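Local coordinates for CELL WALL surface anchor family protein (Streptococcus pneumoniae, PDB 2Y1V) that serves as the major pilin RrgB, the structural subunit that polymerises to build the shaft of the pneumococcal pilus, at residues G3-S8 / E141-D146; E285-N290 / K415-G420. One frame throughout, in Å; residues are numbered along the deposited sequence.

Contact 1 of 2, residues G3-S8 / E141-D146; sequences GTTTTS and ELPLND
The loop leading into strand 8-16 passes close to the turn that follows strand 138-142, with Thr6 CA 4.9 Å from Pro143 CA and one backbone-to-side-chain hydrogen bond joining the two. Both backbones are sharply shaped here: Thr4 and Thr6 form an ST turn, Pro143 follows a cis peptide bond, and Leu144 is the centre of an inverse gamma turn. The contact lies at the far N-terminal end of the elongated molecule, where the loop before strand 8-16 of one sheet packs on the turn after strand 138-142 of another.

Three threonines gather round the Pro143 ring. Thr4 meets it at a slant, its CB 3.7 Å from Pro143 CD, and its methyl CG2 lies beside the same end of the ring. Thr5 approaches the CB corner of the ring, where its OG1 is 3.4 Å from Pro143 CB. Thr6 OG1 lies equally near that corner, 3.4 Å from Pro143 CB. The hydroxyl of Thr4 sits between its own backbone N and carbonyl carbon (chi1 89°), which brings OG1 over the following residues to accept from Thr6 N at 2.9 Å and close the ST turn.

Thr6 divides its side chain between two tasks. Its methyl, CG2, extends anti to the backbone N and packs at about a right angle against Leu142, 3.4 Å from Leu142 CD2. Leu142 in turn touches Tyr111 on the adjacent strand 109-115 of its own sheet. The hydroxyl of Thr6 is bonded to the carbonyl of Val147 and accepts from Leu144 N, so two bonds grip this buried oxygen and limit its rotation. The bond across the contact is moderately bent: Leu144 N donates to Thr6 OG1 at 2.7 Å, with 145° at the hydrogen.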
ATOM      1  N   GLY A   3      50.881  -9.663  24.586  1.00 59.05           N
ATOM      2  CA  GLY A   3      50.056 -10.651  23.892  1.00 56.55           C
ATOM      3  C   GLY A   3      50.669 -12.040  23.872  1.00 55.31           C
ATOM      4  O   GLY A   3      51.679 -12.289  24.542  1.00 55.09           O
ATOM      5  N   THR A   4      50.059 -12.936  23.090  1.00 53.13           N
ATOM      6  CA  THR A   4      50.440 -14.351  23.046  1.00 50.99           C
ATOM      7  C   THR A   4      50.995 -14.777  21.694  1.00 51.56           C
ATOM      8  O   THR A   4      51.013 -14.008  20.748  1.00 52.33           O
ATOM      9  CB  THR A   4      49.217 -15.291  23.334  1.00 50.96           C
ATOM     10  OG1 THR A   4      48.528 -15.609  22.107  1.00 44.43           O
ATOM     11  CG2 THR A   4      48.251 -14.663  24.324  1.00 48.20           C
ATOM     12  N   THR A   5      51.397 -16.040  21.609  1.00 52.95           N
ATOM     13  CA  THR A   5      51.924 -16.623  20.378  1.00 52.19           C
ATOM     14  C   THR A   5      50.866 -16.777  19.284  1.00 51.79           C
ATOM     15  O   THR A   5      51.204 -17.010  18.125  1.00 52.77           O
ATOM     16  CB  THR A   5      52.629 -17.980  20.660  1.00 53.02           C
ATOM     17  OG1 THR A   5      51.738 -18.874  21.343  1.00 52.08           O
ATOM     18  CG2 THR A   5      53.854 -17.759  21.536  1.00 56.50           C
ATOM     19  N   THR A   6      49.588 -16.661  19.642  1.00 51.25           N
ATOM     20  CA  THR A   6      48.537 -16.686  18.628  1.00 50.92           C
ATOM     21  C   THR A   6      48.315 -15.273  18.107  1.00 51.48           C
ATOM     22  O   THR A   6      47.564 -14.505  18.706  1.00 52.34           O
ATOM     23  CB  THR A   6      47.211 -17.245  19.166  1.00 52.16           C
ATOM     24  OG1 THR A   6      47.384 -18.607  19.592  1.00 50.93           O
ATOM     25  CG2 THR A   6      46.144 -17.195  18.073  1.00 50.59           C
ATOM     26  N   THR A   7      48.964 -14.933  16.993  1.00 50.33           N
ATOM     27  CA  THR A   7      49.007 -13.549  16.533  1.00 49.30           C
ATOM     28  C   THR A   7      47.877 -13.142  15.596  1.00 49.54           C
ATOM     29  O   THR A   7      47.725 -11.961  15.283  1.00 48.57           O
ATOM     30  CB  THR A   7      50.350 -13.199  15.884  1.00 50.36           C
ATOM     31  OG1 THR A   7      50.526 -13.953  14.673  1.00 52.42           O
ATOM     32  CG2 THR A   7      51.485 -13.481  16.854  1.00 47.72           C
ATOM     33  N   SER A   8      47.082 -14.112  15.150  1.00 48.51           N
ATOM     34  CA  SER A   8      45.897 -13.779  14.373  1.00 47.32           C
ATOM     35  C   SER A   8      44.839 -14.872  14.448  1.00 45.33           C
ATOM     36  O   SER A   8      45.160 -16.051  14.581  1.00 45.04           O
ATOM     37  CB  SER A   8      46.240 -13.527  12.917  1.00 45.47           C
ATOM     38  OG  SER A   8      45.993 -14.707  12.175  1.00 49.94           O
ATOM     39  N   GLU A 141      40.298 -19.448  23.756  1.00 51.22           N
ATOM     40  CA  GLU A 141      41.290 -19.051  24.748  1.00 50.80           C
ATOM     41  C   GLU A 141      42.651 -18.922  24.068  1.00 51.20           C
ATOM     42  O   GLU A 141      43.030 -19.775  23.263  1.00 51.82           O
ATOM     43  CB  GLU A 141      41.335 -20.062  25.899  1.00 49.81           C
ATOM     44  CG  GLU A 141      42.146 -19.601  27.095  1.00 48.80           C
ATOM     45  CD  GLU A 141      42.404 -20.715  28.094  1.00 50.53           C
ATOM     46  OE1 GLU A 141      41.794 -21.797  27.959  1.00 56.83           O
ATOM     47  OE2 GLU A 141      43.216 -20.516  29.018  1.00 51.39           O
ATOM     48  N   LEU A 142      43.367 -17.841  24.375  1.00 51.36           N
ATOM     49  CA  LEU A 142      44.677 -17.567  23.764  1.00 50.76           C
ATOM     50  C   LEU A 142      45.819 -17.762  24.766  1.00 50.17           C
ATOM     51  O   LEU A 142      45.691 -17.400  25.935  1.00 49.98           O
ATOM     52  CB  LEU A 142      44.737 -16.134  23.211  1.00 50.08           C
ATOM     53  CG  LEU A 142      43.835 -15.694  22.055  1.00 52.56           C
ATOM     54  CD1 LEU A 142      43.893 -14.185  21.878  1.00 54.12           C
ATOM     55  CD2 LEU A 142      44.236 -16.373  20.755  1.00 54.75           C
ATOM     56  N   PRO A 143      46.953 -18.307  24.298  1.00 49.61           N
ATOM     57  CA  PRO A 143      47.121 -18.725  22.900  1.00 50.24           C
ATOM     58  C   PRO A 143      46.317 -19.985  22.556  1.00 51.81           C
ATOM     59  O   PRO A 143      46.025 -20.806  23.429  1.00 52.04           O
ATOM     60  CB  PRO A 143      48.625 -18.998  22.786  1.00 51.59           C
ATOM     61  CG  PRO A 143      49.105 -19.210  24.193  1.00 51.42           C
ATOM     62  CD  PRO A 143      48.187 -18.438  25.093  1.00 48.55           C
ATOM     63  N   LEU A 144      45.946 -20.122  21.289  1.00 52.08           N
ATOM     64  CA  LEU A 144      45.272 -21.319  20.829  1.00 52.09           C
ATOM     65  C   LEU A 144      46.293 -22.441  20.794  1.00 53.91           C
ATOM     66  O   LEU A 144      46.971 -22.657  19.779  1.00 55.02           O
ATOM     67  CB  LEU A 144      44.685 -21.106  19.440  1.00 51.72           C
ATOM     68  CG  LEU A 144      43.786 -22.256  18.989  1.00 51.94           C
ATOM     69  CD1 LEU A 144      42.843 -22.684  20.117  1.00 46.11           C
ATOM     70  CD2 LEU A 144      43.013 -21.853  17.755  1.00 52.41           C
ATOM     71  N   ASN A 145      46.413 -23.142  21.915  1.00 53.35           N
ATOM     72  CA  ASN A 145      47.443 -24.141  22.070  1.00 53.79           C
ATOM     73  C   ASN A 145      48.676 -23.752  21.283  1.00 55.57           C
ATOM     74  O   ASN A 145      49.422 -22.835  21.626  1.00 54.31           O
ATOM     75  CB  ASN A 145      46.979 -25.501  21.537  1.00 53.42           C
ATOM     76  CG  ASN A 145      45.681 -25.978  22.165  1.00 53.37           C
ATOM     77  OD1 ASN A 145      45.502 -25.942  23.385  1.00 53.59           O
ATOM     78  ND2 ASN A 145      44.769 -26.443  21.327  1.00 50.76           N
ATOM     79  N   ASP A 146      48.819 -24.459  20.175  1.00 57.41           N
ATOM     80  CA  ASP A 146      50.034 -24.550  19.404  1.00 59.13           C
ATOM     81  C   ASP A 146      50.013 -23.584  18.225  1.00 58.83           C
ATOM     82  O   ASP A 146      51.027 -23.364  17.567  1.00 60.31           O
ATOM     83  CB  ASP A 146      50.058 -25.981  18.872  1.00 60.61           C
ATOM     84  CG  ASP A 146      51.435 -26.513  18.677  1.00 64.82           C
ATOM     85  OD1 ASP A 146      52.348 -25.703  18.405  1.00 67.92           O
ATOM     86  OD2 ASP A 146      51.595 -27.750  18.786  1.00 63.23           O
TER

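Contact 2 of 2, residues E285-N290 / K415-G420; sequences EVPESN and KVVTYG
Lys415 lays its aliphatic chain along Ser289, with Lys415 CD 3.5 Å from Ser289 CB. Bends at chi2 (-88°) and chi4 bring the ammonium back to the serine, and Lys415 NZ donates to Ser289 OG at 3.0 Å. That hydroxyl donates a hydrogen bond to the Asn290 carbonyl, in the carbonyl plane and on a lone pair, at 2.6 Å between Ser289 OG and Asn290 O. The lysine also has a weak bond to the Glu413 carbonyl.

Further along, Glu288 and Val416 form an antiparallel hydrogen-bonded pair. The bond from Glu288 N to Val416 O is the shorter, at 2.9 Å; the return bond, Val416 N to Glu288 O, stretches to 3.3 Å. Val416 O also receives a CA-H contact from Pro287. Val417 CG2, anti to the backbone N, presses on the peptide after Glu285 (3.5 Å to Glu285 C) and lies alongside the Pro287 ring. Beyond it Glu285 N makes a nearly straight bond to Thr418 O, 174° at the hydrogen.

One water bridges Val286 O and Thr418 N between the direct bonds; another, at the far end, accepts from Gly420 N and donates to Glu285 OE2, whose carboxylate is also held by Ser573 through OE1. The Glu288 carboxylate turns away from Val416 to bond Thr216, with a nickel ion about 4 Å from its side chain.

Asn290 CG is joined covalently to Lys165 NZ, an intramolecular isopeptide bond of the kind that strengthens Gram-positive pilins. The antiparallel pairing of 285-290 with 415-420 is consistent with a beta junction between Cna-B-like regions of a multidomain pilin.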
ATOM      1  N   GLU A 285     -16.488   3.050 -12.609  1.00 43.79           N
ATOM      2  CA  GLU A 285     -15.589   2.221 -13.403  1.00 43.14           C
ATOM      3  C   GLU A 285     -14.105   2.556 -13.204  1.00 43.02           C
ATOM      4  O   GLU A 285     -13.258   2.085 -13.969  1.00 43.03           O
ATOM      5  CB  GLU A 285     -15.980   2.270 -14.888  1.00 44.85           C
ATOM      6  CG  GLU A 285     -17.329   1.621 -15.181  1.00 40.80           C
ATOM      7  CD  GLU A 285     -17.813   1.818 -16.617  1.00 49.54           C
ATOM      8  OE1 GLU A 285     -16.977   1.954 -17.547  1.00 52.35           O
ATOM      9  OE2 GLU A 285     -19.049   1.809 -16.822  1.00 55.69           O
ATOM     10  N   VAL A 286     -13.783   3.341 -12.171  1.00 40.58           N
ATOM     11  CA  VAL A 286     -12.377   3.548 -11.809  1.00 40.21           C
ATOM     12  C   VAL A 286     -12.001   2.918 -10.466  1.00 41.02           C
ATOM     13  O   VAL A 286     -12.203   3.508  -9.417  1.00 41.37           O
ATOM     14  CB  VAL A 286     -11.921   5.035 -11.872  1.00 40.08           C
ATOM     15  CG1 VAL A 286     -10.465   5.141 -11.485  1.00 32.08           C
ATOM     16  CG2 VAL A 286     -12.124   5.595 -13.270  1.00 33.58           C
ATOM     17  N   PRO A 287     -11.424   1.714 -10.506  1.00 41.49           N
ATOM     18  CA  PRO A 287     -11.007   1.018  -9.309  1.00 39.83           C
ATOM     19  C   PRO A 287     -10.392   1.938  -8.267  1.00 40.39           C
ATOM     20  O   PRO A 287      -9.761   2.943  -8.612  1.00 37.91           O
ATOM     21  CB  PRO A 287      -9.936   0.083  -9.833  1.00 38.96           C
ATOM     22  CG  PRO A 287     -10.422  -0.282 -11.196  1.00 42.09           C
ATOM     23  CD  PRO A 287     -11.085   0.960 -11.728  1.00 42.73           C
ATOM     24  N   GLU A 288     -10.613   1.588  -6.998  1.00 40.53           N
ATOM     25  CA  GLU A 288      -9.881   2.160  -5.871  1.00 41.26           C
ATOM     26  C   GLU A 288      -9.027   1.023  -5.305  1.00 42.31           C
ATOM     27  O   GLU A 288      -9.356  -0.157  -5.483  1.00 42.76           O
ATOM     28  CB  GLU A 288     -10.838   2.652  -4.780  1.00 41.70           C
ATOM     29  CG  GLU A 288     -11.808   3.750  -5.182  1.00 42.60           C
ATOM     30  CD  GLU A 288     -11.138   5.105  -5.521  1.00 43.96           C
ATOM     31  OE1 GLU A 288      -9.937   5.325  -5.204  1.00 41.99           O
ATOM     32  OE2 GLU A 288     -11.836   5.961  -6.110  1.00 40.05           O
ATOM     33  N   SER A 289      -7.953   1.353  -4.599  1.00 40.88           N
ATOM     34  CA  SER A 289      -7.069   0.301  -4.106  1.00 40.89           C
ATOM     35  C   SER A 289      -6.336   0.680  -2.844  1.00 40.54           C
ATOM     36  O   SER A 289      -6.116   1.849  -2.572  1.00 43.69           O
ATOM     37  CB  SER A 289      -6.042  -0.076  -5.179  1.00 41.25           C
ATOM     38  OG  SER A 289      -5.203  -1.130  -4.742  1.00 39.45           O
ATOM     39  N   ASN A 290      -5.969  -0.318  -2.059  1.00 41.44           N
ATOM     40  CA  ASN A 290      -5.033  -0.099  -0.977  1.00 40.06           C
ATOM     41  C   ASN A 290      -3.657  -0.495  -1.522  1.00 41.09           C
ATOM     42  O   ASN A 290      -3.540  -0.841  -2.705  1.00 38.66           O
ATOM     43  CB  ASN A 290      -5.456  -0.885   0.268  1.00 41.75           C
ATOM     44  CG  ASN A 290      -5.324  -2.394   0.108  1.00 41.30           C
ATOM     45  OD1 ASN A 290      -5.858  -3.007  -0.809  1.00 44.73           O
ATOM     46  N   LYS A 415      -8.987  -4.840  -5.815  1.00 36.98           N
ATOM     47  CA  LYS A 415      -9.558  -3.546  -6.216  1.00 35.56           C
ATOM     48  C   LYS A 415     -11.074  -3.563  -6.064  1.00 37.11           C
ATOM     49  O   LYS A 415     -11.692  -4.619  -5.963  1.00 39.23           O
ATOM     50  CB  LYS A 415      -9.187  -3.181  -7.664  1.00 37.90           C
ATOM     51  CG  LYS A 415      -7.717  -3.405  -8.077  1.00 33.02           C
ATOM     52  CD  LYS A 415      -6.845  -2.199  -7.789  1.00 38.92           C
ATOM     53  CE  LYS A 415      -5.389  -2.453  -8.148  1.00 31.74           C
ATOM     54  NZ  LYS A 415      -4.523  -2.967  -7.046  1.00 33.59           N
ATOM     55  N   VAL A 416     -11.684  -2.392  -6.016  1.00 37.26           N
ATOM     56  CA  VAL A 416     -13.128  -2.323  -5.894  1.00 35.38           C
ATOM     57  C   VAL A 416     -13.608  -1.173  -6.744  1.00 35.60           C
ATOM     58  O   VAL A 416     -12.878  -0.221  -6.970  1.00 37.06           O
ATOM     59  CB  VAL A 416     -13.590  -2.123  -4.431  1.00 37.20           C
ATOM     60  CG1 VAL A 416     -13.129  -3.281  -3.570  1.00 36.32           C
ATOM     61  CG2 VAL A 416     -13.093  -0.794  -3.881  1.00 31.27           C
ATOM     62  N   VAL A 417     -14.847  -1.249  -7.200  1.00 36.66           N
ATOM     63  CA  VAL A 417     -15.288  -0.345  -8.224  1.00 36.25           C
ATOM     64  C   VAL A 417     -16.788  -0.200  -8.209  1.00 37.45           C
ATOM     65  O   VAL A 417     -17.504  -1.166  -7.982  1.00 40.56           O
ATOM     66  CB  VAL A 417     -14.798  -0.869  -9.603  1.00 36.38           C
ATOM     67  CG1 VAL A 417     -15.686  -1.981 -10.092  1.00 36.84           C
ATOM     68  CG2 VAL A 417     -14.707   0.257 -10.618  1.00 34.69           C
ATOM     69  N   THR A 418     -17.272   1.013  -8.436  1.00 38.80           N
ATOM     70  CA  THR A 418     -18.717   1.275  -8.490  1.00 37.68           C
ATOM     71  C   THR A 418     -19.158   1.389  -9.949  1.00 37.21           C
ATOM     72  O   THR A 418     -18.343   1.720 -10.808  1.00 37.64           O
ATOM     73  CB  THR A 418     -19.051   2.605  -7.813  1.00 36.95           C
ATOM     74  OG1 THR A 418     -18.704   3.681  -8.691  1.00 39.71           O
ATOM     75  CG2 THR A 418     -18.261   2.762  -6.537  1.00 36.95           C
ATOM     76  N   TYR A 419     -20.446   1.165 -10.205  1.00 35.09           N
ATOM     77  CA  TYR A 419     -21.024   1.243 -11.526  1.00 34.78           C
ATOM     78  C   TYR A 419     -22.079   2.345 -11.643  1.00 36.09           C
ATOM     79  O   TYR A 419     -22.491   2.922 -10.636  1.00 35.18           O
ATOM     80  CB  TYR A 419     -21.664  -0.083 -11.898  1.00 37.96           C
ATOM     81  CG  TYR A 419     -20.741  -1.284 -11.897  1.00 39.08           C
ATOM     82  CD1 TYR A 419     -19.374  -1.160 -12.143  1.00 41.58           C
ATOM     83  CD2 TYR A 419     -21.261  -2.558 -11.739  1.00 40.80           C
ATOM     84  CE1 TYR A 419     -18.541  -2.293 -12.171  1.00 45.62           C
ATOM     85  CE2 TYR A 419     -20.444  -3.683 -11.761  1.00 48.39           C
ATOM     86  CZ  TYR A 419     -19.096  -3.550 -11.973  1.00 46.25           C
ATOM     87  OH  TYR A 419     -18.329  -4.688 -11.988  1.00 50.97           O
ATOM     88  N   GLY A 420     -22.535   2.623 -12.871  1.00 35.22           N
ATOM     89  CA  GLY A 420     -23.444   3.744 -13.083  1.00 35.90           C
ATOM     90  C   GLY A 420     -24.189   3.776 -14.396  1.00 38.32           C
ATOM     91  O   GLY A 420     -23.964   2.948 -15.268  1.00 41.49           O
TER
HETATM   92  O   HOH W   1     -20.812   1.389 -15.051  1.00 45.18           O
HETATM   93  O   HOH W   2     -15.210   3.381  -8.773  1.00 33.24           O

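Overall arrangement
The two contacts belong to different parts of one long, rod-like chain: their centres are 70 Å apart and their nearest atoms about 53 Å. They follow in series, contact 1 closing before contact 2 opens. The centre of contact 1 lies about 55 Å from the centre of the chain, at the N-terminal end, joining two sheets by loop and turn. The centre of contact 2 is about 16 Å from that of the chain, and it pairs strands deep in the middle. Contact 2 is the one near metal: a nickel site formed by Asp291, Val292, Asp410, Pro411 and Glu413 draws on residues close after 285-290 and close before 415-420, so it ties together the same two parts.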